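2-oxoadipate dioxygenase/decarboxylase, chloroplastic/amyloplastic (Oryza sativa, PDB 6W1K) catalyses the iron(II)-dependent, O2-consuming decarboxylation and hydroxylation of 2-oxoadipate to D-2-hydroxyglutarate in lysine catabolism, and takes part in regulating starch synthesis in rice endosperm. Local coordinates at residues T42-V47 with D53-D58; K31-R36 with N194-S199; K212-V217 with Q240-V245. All blocks are in the same frame, centred on the assembly; numbering follows the deposited sequence.

Contact 1 of 3, residues T42-V47 with D53-D58; sequences TILELV and DHICYD
With Leu-44 CG anti to its carbonyl carbon (chi1 -73°) and Ile-55 CG1 set the same way on its own residue (chi1 -63°), the two branched chains run out from helix and loop and meet at an oblique angle. They share the contact about equally, Ile-55 touching both Leu-44 and Val-47. Its terminal CD1 reaches the helix backbone, 3.5 Å from Leu-44 O, an apolar methyl against a carbonyl oxygen and not a polar bond. Lower on the same chain, CG1 of Ile-55 lies 3.9 Å from Val-47 CG1, while the other branch, CG2, faces Leu-44 CD2 at 4.0 Å. Ile-55 is thus applied to one helical turn, touching residues three apart in sequence. Cutting this side chain back to an alanine removes CG1, CG2 and CD1 and would probably open a gap between the helix and the incoming loop beside Leu-44 and Val-47.

Leu-44 also divides its methyls. CD2 sits at the edge of the Tyr-57 ring, near its plane, 4.2 Å from CE1 of Tyr-57, and CD1 of Leu-44 stands 3.9 Å from Tyr-57 OH. The two side chains cross at about a right angle, and the hydroxyl is hydrogen-bonded to Glu-30, which fixes the polar end of the ring beside the leucine.

No hydrogen bond crosses the interface, so the evidence is for apolar packing alone. Helix 38-51 packs back on the loop that leads into strand 57-65, part of the glyoxalase-clan sheet that carries the metal site, with the metal ligand His-59 two residues beyond Tyr-57.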
loop_
_atom_site.group_PDB
_atom_site.type_symbol
_atom_site.label_atom_id
_atom_site.label_comp_id
_atom_site.label_asym_id
_atom_site.label_seq_id
_atom_site.Cartn_x
_atom_site.Cartn_y
_atom_site.Cartn_z
ATOM N N THR A 42 14.493 4.425 7.104
ATOM C CA THR A 42 14.963 5.299 8.173
ATOM C C THR A 42 13.843 5.650 9.137
ATOM O O THR A 42 14.036 5.637 10.354
ATOM C CB THR A 42 15.564 6.577 7.602
ATOM O OG1 THR A 42 16.725 6.241 6.862
ATOM C CG2 THR A 42 15.953 7.548 8.740
ATOM N N ILE A 43 12.675 6.007 8.600
ATOM C CA ILE A 43 11.551 6.384 9.448
ATOM C C ILE A 43 11.158 5.231 10.366
ATOM O O ILE A 43 10.856 5.448 11.542
ATOM C CB ILE A 43 10.362 6.845 8.585
ATOM C CG1 ILE A 43 10.637 8.233 8.026
ATOM C CG2 ILE A 43 9.070 6.933 9.414
ATOM C CD1 ILE A 43 9.633 8.722 6.992
ATOM N N LEU A 44 11.129 3.997 9.844
ATOM C CA LEU A 44 10.807 2.853 10.693
ATOM C C LEU A 44 11.841 2.671 11.804
ATOM O O LEU A 44 11.502 2.321 12.946
ATOM C CB LEU A 44 10.691 1.597 9.833
ATOM C CG LEU A 44 9.432 1.507 8.969
ATOM C CD1 LEU A 44 9.603 0.445 7.904
ATOM C CD2 LEU A 44 8.219 1.211 9.846
ATOM N N GLU A 45 13.107 2.931 11.506
ATOM C CA GLU A 45 14.106 2.893 12.569
ATOM C C GLU A 45 13.880 4.021 13.573
ATOM O O GLU A 45 14.024 3.820 14.787
ATOM C CB GLU A 45 15.507 2.966 11.967
ATOM C CG GLU A 45 15.862 1.729 11.135
ATOM C CD GLU A 45 17.151 1.872 10.325
ATOM O OE1 GLU A 45 17.676 3.005 10.223
ATOM O OE2 GLU A 45 17.635 0.841 9.789
ATOM N N LEU A 46 13.542 5.222 13.089
ATOM C CA LEU A 46 13.366 6.351 14.001
ATOM C C LEU A 46 12.181 6.131 14.938
ATOM O O LEU A 46 12.223 6.507 16.119
ATOM C CB LEU A 46 13.170 7.643 13.207
ATOM C CG LEU A 46 14.408 8.235 12.523
ATOM C CD1 LEU A 46 13.987 9.371 11.567
ATOM C CD2 LEU A 46 15.433 8.737 13.533
ATOM N N VAL A 47 11.098 5.572 14.414
ATOM C CA VAL A 47 9.926 5.320 15.240
ATOM C C VAL A 47 10.231 4.255 16.284
ATOM O O VAL A 47 9.810 4.358 17.442
ATOM C CB VAL A 47 8.742 4.922 14.341
ATOM C CG1 VAL A 47 7.582 4.435 15.207
ATOM C CG2 VAL A 47 8.336 6.100 13.442
ATOM N N ASP A 53 9.242 -1.054 20.695
ATOM C CA ASP A 53 8.920 -2.128 19.741
ATOM C C ASP A 53 7.406 -2.266 19.610
ATOM O O ASP A 53 6.773 -3.203 20.106
ATOM C CB ASP A 53 9.558 -3.437 20.198
ATOM C CG ASP A 53 9.438 -4.536 19.162
ATOM O OD1 ASP A 53 9.065 -4.212 18.014
ATOM O OD2 ASP A 53 9.715 -5.713 19.502
ATOM N N HIS A 54 6.811 -1.327 18.898
ATOM C CA HIS A 54 5.357 -1.310 18.855
ATOM C C HIS A 54 4.814 -1.014 17.470
ATOM O O HIS A 54 3.649 -0.631 17.349
ATOM C CB HIS A 54 4.803 -0.266 19.817
ATOM C CG HIS A 54 5.315 -0.415 21.208
ATOM N ND1 HIS A 54 6.183 0.483 21.783
ATOM C CD2 HIS A 54 5.106 -1.386 22.125
ATOM C CE1 HIS A 54 6.469 0.084 23.011
ATOM N NE2 HIS A 54 5.816 -1.037 23.247
ATOM N N ILE A 55 5.628 -1.146 16.434
ATOM C CA ILE A 55 5.217 -0.814 15.083
ATOM C C ILE A 55 4.333 -1.928 14.524
ATOM O O ILE A 55 4.742 -3.090 14.430
ATOM C CB ILE A 55 6.443 -0.578 14.191
ATOM C CG1 ILE A 55 7.239 0.633 14.697
ATOM C CG2 ILE A 55 6.042 -0.378 12.778
ATOM C CD1 ILE A 55 8.554 0.797 13.975
ATOM N N CYS A 56 3.117 -1.569 14.153
ATOM C CA CYS A 56 2.173 -2.466 13.513
ATOM C C CYS A 56 1.826 -1.894 12.151
ATOM O O CYS A 56 1.712 -0.679 11.986
ATOM C CB CYS A 56 0.911 -2.615 14.346
ATOM S SG CYS A 56 1.262 -3.314 15.967
ATOM N N TYR A 57 1.621 -2.774 11.198
ATOM C CA TYR A 57 1.363 -2.375 9.833
ATOM C C TYR A 57 -0.133 -2.343 9.603
ATOM O O TYR A 57 -0.801 -3.368 9.715
ATOM C CB TYR A 57 2.032 -3.339 8.875
ATOM C CG TYR A 57 3.533 -3.211 8.842
ATOM C CD1 TYR A 57 4.161 -1.995 9.097
ATOM C CD2 TYR A 57 4.327 -4.298 8.513
ATOM C CE1 TYR A 57 5.550 -1.872 9.022
ATOM C CE2 TYR A 57 5.728 -4.181 8.440
ATOM C CZ TYR A 57 6.322 -2.967 8.695
ATOM O OH TYR A 57 7.688 -2.827 8.620
ATOM N N ASP A 58 -0.650 -1.164 9.283
ATOM C CA ASP A 58 -2.089 -1.014 9.062
ATOM C C ASP A 58 -2.513 -1.714 7.780
ATOM O O ASP A 58 -3.516 -2.445 7.749
ATOM C CB ASP A 58 -2.423 0.467 8.991
ATOM C CG ASP A 58 -3.905 0.724 8.775
ATOM O OD1 ASP A 58 -4.391 0.694 7.611
ATOM O OD2 ASP A 58 -4.582 0.928 9.786
#

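Contact 2 of 3, residues K31-R36 with N194-S199; sequences KVYLSR and NHTTIS. With NI (nickel (II) ion), chain E; OOG (2-oxoadipic acid), chain F.
Tyr-33 meets Thr-196 and His-195 across this contact, although the helical segment begins two residues earlier. Val-32 O accepts a hydrogen bond from Ser-35 OG at 2.8 Å, a local tie within the helix. Tyr-33 then carries the whole interface. Its CG is anti to the backbone N (chi1 170°), a setting that sends the ring from the helix to the strand backbone. The ring atom CE2 of Tyr-33 lies 3.9 Å from His-195 CA, while CE1 of Tyr-33 approaches Thr-196 CG2 at 3.6 Å, the tyrosine and threonine side chains crossing at about a right angle. The hydroxyl accepts a weak but nearly straight bond from the strand, Thr-196 N to Tyr-33 OH at 3.4 Å with an angle of 177° at the hydrogen. Its stronger polar partner is the backbone oxygen of Tyr-265, so this buried hydroxyl links two adjacent strands.

Tyr-33 packs behind the metal-binding residue. His-195 leaves the strand on the side turned from the helix at its CB, and its NE2 binds the nickel ion at 2.2 Å, the ion standing where the enzyme uses iron(II). His-59 and Glu-267 complete the protein ligands, and 2-oxoadipic acid chelates through its O5, 2.1 Å from the nickel, and its O3, 2.4 Å from the nickel. Stacking on Tyr-265 further places the imidazole.

Helix 16-36 packs through Tyr-33 on strand 195-199, which lies between strand 57-65, antiparallel to it, and strand 258-271, parallel to it; helix 38-51 follows directly and covers the neighbouring stretch, where Leu-34 and Ile-198 both touch Leu-44.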
loop_
_atom_site.group_PDB
_atom_site.type_symbol
_atom_site.label_atom_id
_atom_site.label_comp_id
_atom_site.label_asym_id
_atom_site.label_seq_id
_atom_site.Cartn_x
_atom_site.Cartn_y
_atom_site.Cartn_z
ATOM N N LYS A 31 11.357 -6.868 2.716
ATOM C CA LYS A 31 12.809 -6.769 2.558
ATOM C C LYS A 31 13.191 -6.035 1.274
ATOM O O LYS A 31 14.122 -5.216 1.276
ATOM C CB LYS A 31 13.438 -8.164 2.575
ATOM C CG LYS A 31 13.147 -8.949 3.838
ATOM C CD LYS A 31 14.359 -9.760 4.318
ATOM C CE LYS A 31 13.993 -10.663 5.518
ATOM N NZ LYS A 31 12.911 -11.665 5.145
ATOM N N VAL A 32 12.543 -6.376 0.147
ATOM C CA VAL A 32 12.779 -5.657 -1.102
ATOM C C VAL A 32 12.445 -4.175 -0.935
ATOM O O VAL A 32 13.212 -3.293 -1.349
ATOM C CB VAL A 32 11.954 -6.267 -2.253
ATOM C CG1 VAL A 32 12.092 -5.371 -3.536
ATOM C CG2 VAL A 32 12.399 -7.690 -2.548
ATOM N N TYR A 33 11.278 -3.888 -0.353
ATOM C CA TYR A 33 10.841 -2.511 -0.096
ATOM C C TYR A 33 11.866 -1.715 0.691
ATOM O O TYR A 33 12.235 -0.597 0.311
ATOM C CB TYR A 33 9.523 -2.589 0.662
ATOM C CG TYR A 33 8.938 -1.339 1.258
ATOM C CD1 TYR A 33 8.880 -1.195 2.637
ATOM C CD2 TYR A 33 8.326 -0.364 0.450
ATOM C CE1 TYR A 33 8.284 -0.115 3.219
ATOM C CE2 TYR A 33 7.737 0.755 1.025
ATOM C CZ TYR A 33 7.697 0.840 2.419
ATOM O OH TYR A 33 7.108 1.896 3.030
ATOM N N LEU A 34 12.327 -2.256 1.808
ATOM C CA LEU A 34 13.299 -1.515 2.610
ATOM C C LEU A 34 14.636 -1.337 1.898
ATOM O O LEU A 34 15.296 -0.303 2.077
ATOM C CB LEU A 34 13.508 -2.226 3.955
ATOM C CG LEU A 34 12.288 -2.313 4.871
ATOM C CD1 LEU A 34 12.601 -3.107 6.115
ATOM C CD2 LEU A 34 11.836 -0.949 5.271
ATOM N N SER A 35 15.064 -2.316 1.095
ATOM C CA SER A 35 16.339 -2.183 0.396
ATOM C C SER A 35 16.305 -1.113 -0.693
ATOM O O SER A 35 17.362 -0.623 -1.110
ATOM C CB SER A 35 16.737 -3.549 -0.183
ATOM O OG SER A 35 15.957 -3.890 -1.309
ATOM N N ARG A 36 15.126 -0.725 -1.168
ATOM C CA ARG A 36 15.040 0.261 -2.240
ATOM C C ARG A 36 14.481 1.599 -1.795
ATOM O O ARG A 36 14.418 2.537 -2.616
ATOM C CB ARG A 36 14.139 -0.240 -3.379
ATOM C CG ARG A 36 14.579 -1.472 -4.148
ATOM C CD ARG A 36 13.393 -1.857 -5.069
ATOM N NE ARG A 36 13.756 -2.716 -6.159
ATOM C CZ ARG A 36 12.872 -3.365 -6.897
ATOM N NH1 ARG A 36 11.561 -3.268 -6.648
ATOM N NH2 ARG A 36 13.314 -4.127 -7.868
ATOM N N ASN A 194 4.027 -1.079 -2.833
ATOM C CA ASN A 194 3.991 0.361 -3.112
ATOM C C ASN A 194 4.120 1.181 -1.830
ATOM O O ASN A 194 4.739 2.258 -1.829
ATOM C CB ASN A 194 2.695 0.691 -3.850
ATOM C CG ASN A 194 2.459 2.168 -3.955
ATOM O OD1 ASN A 194 1.772 2.750 -3.128
ATOM N ND2 ASN A 194 3.047 2.791 -4.965
ATOM N N HIS A 195 3.550 0.678 -0.728
ATOM C CA HIS A 195 3.881 1.217 0.579
ATOM C C HIS A 195 3.386 0.276 1.666
ATOM O O HIS A 195 2.506 -0.573 1.454
ATOM C CB HIS A 195 3.312 2.624 0.781
ATOM C CG HIS A 195 1.816 2.702 0.824
ATOM N ND1 HIS A 195 1.040 2.854 -0.311
ATOM C CD2 HIS A 195 0.954 2.703 1.866
ATOM C CE1 HIS A 195 -0.230 2.923 0.034
ATOM N NE2 HIS A 195 -0.312 2.810 1.349
ATOM N N THR A 196 4.004 0.411 2.822
ATOM C CA THR A 196 3.425 -0.074 4.061
ATOM C C THR A 196 2.929 1.148 4.816
ATOM O O THR A 196 3.235 2.291 4.456
ATOM C CB THR A 196 4.441 -0.879 4.881
ATOM O OG1 THR A 196 3.741 -1.594 5.923
ATOM C CG2 THR A 196 5.476 0.028 5.507
ATOM N N THR A 197 2.189 0.896 5.891
ATOM C CA THR A 197 1.505 1.929 6.671
ATOM C C THR A 197 1.695 1.645 8.142
ATOM O O THR A 197 1.403 0.536 8.590
ATOM C CB THR A 197 0.008 1.913 6.359
ATOM O OG1 THR A 197 -0.165 1.968 4.943
ATOM C CG2 THR A 197 -0.721 3.065 6.990
ATOM N N ILE A 198 2.156 2.633 8.892
ATOM C CA ILE A 198 2.297 2.496 10.327
ATOM C C ILE A 198 0.970 2.862 10.970
ATOM O O ILE A 198 0.400 3.926 10.697
ATOM C CB ILE A 198 3.427 3.382 10.858
ATOM C CG1 ILE A 198 4.777 2.947 10.293
ATOM C CG2 ILE A 198 3.443 3.361 12.374
ATOM C CD1 ILE A 198 5.889 3.913 10.711
ATOM N N SER A 199 0.477 1.974 11.825
ATOM C CA SER A 199 -0.724 2.221 12.598
ATOM C C SER A 199 -0.361 3.085 13.801
ATOM O O SER A 199 0.081 2.572 14.831
ATOM C CB SER A 199 -1.325 0.886 13.042
ATOM O OG SER A 199 -2.439 1.140 13.850
HETATM NI NI NI E . -2.313 3.355 1.979
HETATM C C2 OOG F . -2.526 3.296 -2.910
HETATM C C3 OOG F . -3.042 4.635 -2.382
HETATM C C4 OOG F . -4.333 4.426 -1.581
HETATM C C6 OOG F . -4.880 4.426 1.009
HETATM O O4 OOG F . -6.036 4.879 0.816
HETATM O O3 OOG F . -4.418 4.380 2.171
HETATM C C5 OOG F . -4.040 3.934 -0.164
HETATM C C1 OOG F . -1.370 3.478 -3.904
HETATM O O1 OOG F . -1.070 2.598 -4.634
HETATM O O2 OOG F . -0.646 4.670 -3.971
HETATM O O5 OOG F . -3.166 3.169 0.038
#

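Contact 3 of 3, residues K212-V217 with Q240-V245; sequences KFNKFV and QQSSTV. With OOG (2-oxoadipic acid), chain F.
Asn-214 and Ser-242 meet through a single polar bond, and their relative orientation defines the contact. Ser-242 OG donates to Asn-214 OD1 at 2.6 Å. The hydroxyl oxygen lies in the plane of the amide carbonyl, with a C=O...O angle of 128°, which places the donor on a lone pair of OD1. Serine puts it there because OG sits between its backbone N and carbonyl carbon (chi1 58°), while the asparagine leaves the helix obliquely and only its end comes close. Both residues are buried, so the bond satisfies one polar atom of each within the interior. The CB of Ser-242 follows at 3.3 Å from Asn-214 OD1, beside the bonded pair.

This is a helix laid on a β-sheet: helix 210-219 covers one side of strand 239-243, in a protein of the glyoxalase clan whose sheet carries the metal site. Gln-241 provides the evidence for two unlike sides, since its CB leaves the strand away from the helix, and the amide ends in the ligand pocket. With CG anti to the carbonyl carbon and the chain extended beyond it, NE2 of Gln-241 reaches O3 of 2-oxoadipic acid at 2.7 Å. The angle at the hydrogen is 127°, so the bond is bent and weak. The same amide nitrogen also bonds Glu-267, a metal ligand, and its OE1 accepts a hydrogen bond from Asn-298, two contacts that fix the rotation of the amide.

One turn along the helix, Val-217 CG1 faces the methyl CG2 of Thr-244 at 4.5 Å, a loose apolar approach, while the threonine hydroxyl is engaged with the backbone N of Ile-266.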
loop_
_atom_site.group_PDB
_atom_site.type_symbol
_atom_site.label_atom_id
_atom_site.label_comp_id
_atom_site.label_asym_id
_atom_site.label_seq_id
_atom_site.Cartn_x
_atom_site.Cartn_y
_atom_site.Cartn_z
ATOM N N LYS A 212 0.901 14.751 15.947
ATOM C CA LYS A 212 2.211 14.719 16.619
ATOM C C LYS A 212 3.156 13.879 15.764
ATOM O O LYS A 212 4.296 14.265 15.610
ATOM C CB LYS A 212 2.108 14.102 18.011
ATOM C CG LYS A 212 2.155 15.094 19.157
ATOM C CD LYS A 212 0.848 15.784 19.386
ATOM C CE LYS A 212 0.859 16.668 20.617
ATOM N NZ LYS A 212 0.895 15.871 21.864
ATOM N N PHE A 213 2.680 12.761 15.221
ATOM C CA PHE A 213 3.506 11.910 14.374
ATOM C C PHE A 213 4.014 12.680 13.155
ATOM O O PHE A 213 5.200 12.623 12.820
ATOM C CB PHE A 213 2.729 10.672 13.911
ATOM C CG PHE A 213 3.601 9.650 13.246
ATOM C CD1 PHE A 213 4.088 8.569 13.969
ATOM C CD2 PHE A 213 3.979 9.784 11.903
ATOM C CE1 PHE A 213 4.913 7.645 13.383
ATOM C CE2 PHE A 213 4.824 8.870 11.323
ATOM C CZ PHE A 213 5.277 7.781 12.060
ATOM N N ASN A 214 3.125 13.417 12.491
ATOM C CA ASN A 214 3.536 14.184 11.317
ATOM C C ASN A 214 4.644 15.173 11.654
ATOM O O ASN A 214 5.604 15.331 10.884
ATOM C CB ASN A 214 2.335 14.911 10.723
ATOM C CG ASN A 214 1.430 13.986 9.953
ATOM O OD1 ASN A 214 1.777 12.832 9.691
ATOM N ND2 ASN A 214 0.250 14.468 9.610
ATOM N N LYS A 215 4.541 15.849 12.801
ATOM C CA LYS A 215 5.575 16.815 13.169
ATOM C C LYS A 215 6.890 16.107 13.497
ATOM O O LYS A 215 7.973 16.614 13.189
ATOM C CB LYS A 215 5.106 17.671 14.342
ATOM C CG LYS A 215 6.139 18.678 14.836
ATOM C CD LYS A 215 6.123 18.763 16.348
ATOM C CE LYS A 215 6.546 20.146 16.862
ATOM N NZ LYS A 215 7.493 20.864 15.944
ATOM N N PHE A 216 6.816 14.928 14.114
ATOM C CA PHE A 216 8.003 14.097 14.316
ATOM C C PHE A 216 8.695 13.781 12.985
ATOM O O PHE A 216 9.921 13.878 12.879
ATOM C CB PHE A 216 7.591 12.815 15.063
ATOM C CG PHE A 216 8.687 11.782 15.185
ATOM C CD1 PHE A 216 8.738 10.698 14.306
ATOM C CD2 PHE A 216 9.654 11.887 16.178
ATOM C CE1 PHE A 216 9.740 9.750 14.398
ATOM C CE2 PHE A 216 10.652 10.938 16.286
ATOM C CZ PHE A 216 10.694 9.860 15.389
ATOM N N VAL A 217 7.937 13.416 11.955
ATOM C CA VAL A 217 8.560 13.079 10.680
ATOM C C VAL A 217 9.181 14.318 10.051
ATOM O O VAL A 217 10.327 14.288 9.583
ATOM C CB VAL A 217 7.528 12.424 9.748
ATOM C CG1 VAL A 217 8.084 12.281 8.328
ATOM C CG2 VAL A 217 7.142 11.108 10.281
ATOM N N GLN A 240 -7.722 9.068 9.391
ATOM C CA GLN A 240 -6.811 10.177 9.139
ATOM C C GLN A 240 -5.477 9.618 8.668
ATOM O O GLN A 240 -4.887 8.751 9.323
ATOM C CB GLN A 240 -6.651 11.034 10.400
ATOM C CG GLN A 240 -7.969 11.293 11.117
ATOM C CD GLN A 240 -7.889 12.416 12.152
ATOM O OE1 GLN A 240 -6.809 12.909 12.479
ATOM N NE2 GLN A 240 -9.044 12.812 12.678
ATOM N N GLN A 241 -5.002 10.105 7.525
ATOM C CA GLN A 241 -3.868 9.469 6.863
ATOM C C GLN A 241 -2.890 10.517 6.377
ATOM O O GLN A 241 -3.293 11.608 5.963
ATOM C CB GLN A 241 -4.336 8.616 5.702
ATOM C CG GLN A 241 -5.218 7.440 6.092
ATOM C CD GLN A 241 -5.830 6.780 4.876
ATOM O OE1 GLN A 241 -6.942 7.106 4.453
ATOM N NE2 GLN A 241 -5.104 5.831 4.311
ATOM N N SER A 242 -1.603 10.193 6.481
ATOM C CA SER A 242 -0.527 11.001 5.912
ATOM C C SER A 242 0.486 10.051 5.284
ATOM O O SER A 242 0.473 8.843 5.543
ATOM C CB SER A 242 0.122 11.896 6.970
ATOM O OG SER A 242 0.621 11.119 8.035
ATOM N N SER A 243 1.365 10.595 4.440
ATOM C CA SER A 243 2.301 9.770 3.681
ATOM C C SER A 243 3.515 10.611 3.310
ATOM O O SER A 243 3.407 11.824 3.146
ATOM C CB SER A 243 1.697 9.205 2.390
ATOM O OG SER A 243 1.401 10.221 1.462
ATOM N N THR A 244 4.672 9.955 3.181
ATOM C CA THR A 244 5.856 10.641 2.704
ATOM C C THR A 244 5.788 10.776 1.189
ATOM O O THR A 244 5.060 10.049 0.502
ATOM C CB THR A 244 7.138 9.894 3.080
ATOM O OG1 THR A 244 7.064 8.546 2.608
ATOM C CG2 THR A 244 7.385 9.913 4.578
ATOM N N VAL A 245 6.545 11.741 0.678
ATOM C CA VAL A 245 6.874 11.771 -0.739
ATOM C C VAL A 245 7.771 10.587 -1.062
ATOM O O VAL A 245 8.749 10.314 -0.350
ATOM C CB VAL A 245 7.546 13.106 -1.090
ATOM C CG1 VAL A 245 7.934 13.146 -2.567
ATOM C CG2 VAL A 245 6.611 14.263 -0.734
HETATM C C2 OOG F . -2.526 3.296 -2.910
HETATM C C3 OOG F . -3.042 4.635 -2.382
HETATM C C4 OOG F . -4.333 4.426 -1.581
HETATM C C6 OOG F . -4.880 4.426 1.009
HETATM O O4 OOG F . -6.036 4.879 0.816
HETATM O O3 OOG F . -4.418 4.380 2.171
HETATM C C5 OOG F . -4.040 3.934 -0.164
HETATM C C1 OOG F . -1.370 3.478 -3.904
HETATM O O1 OOG F . -1.070 2.598 -4.634
HETATM O O2 OOG F . -0.646 4.670 -3.971
HETATM O O5 OOG F . -3.166 3.169 0.038
#

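Overall arrangement
From the N terminus, helix 16-36 supplies the first half of contact 2, whose partner strand comes only after 157 intervening residues. Contact 1 opens and closes inside that long loop, spanning just five residues between helix 38-51 and the approach to strand 57-65. Contact 3 follows in series, closing a loop of 22 residues after contact 2 is complete. All three reach one mixed sheet. Strands 57-65 and 195-199 are antiparallel neighbours, joining contacts 1 and 2 by probable backbone hydrogen bonds. Helix 38-51 lies against helix 210-219, Val-47 meeting Phe-213 and Phe-216, and Ile-43 reaches Thr-244. Contacts 2 and 3 meet where Ile-198 packs on Phe-213, and both touch the bound 2-oxoadipic acid.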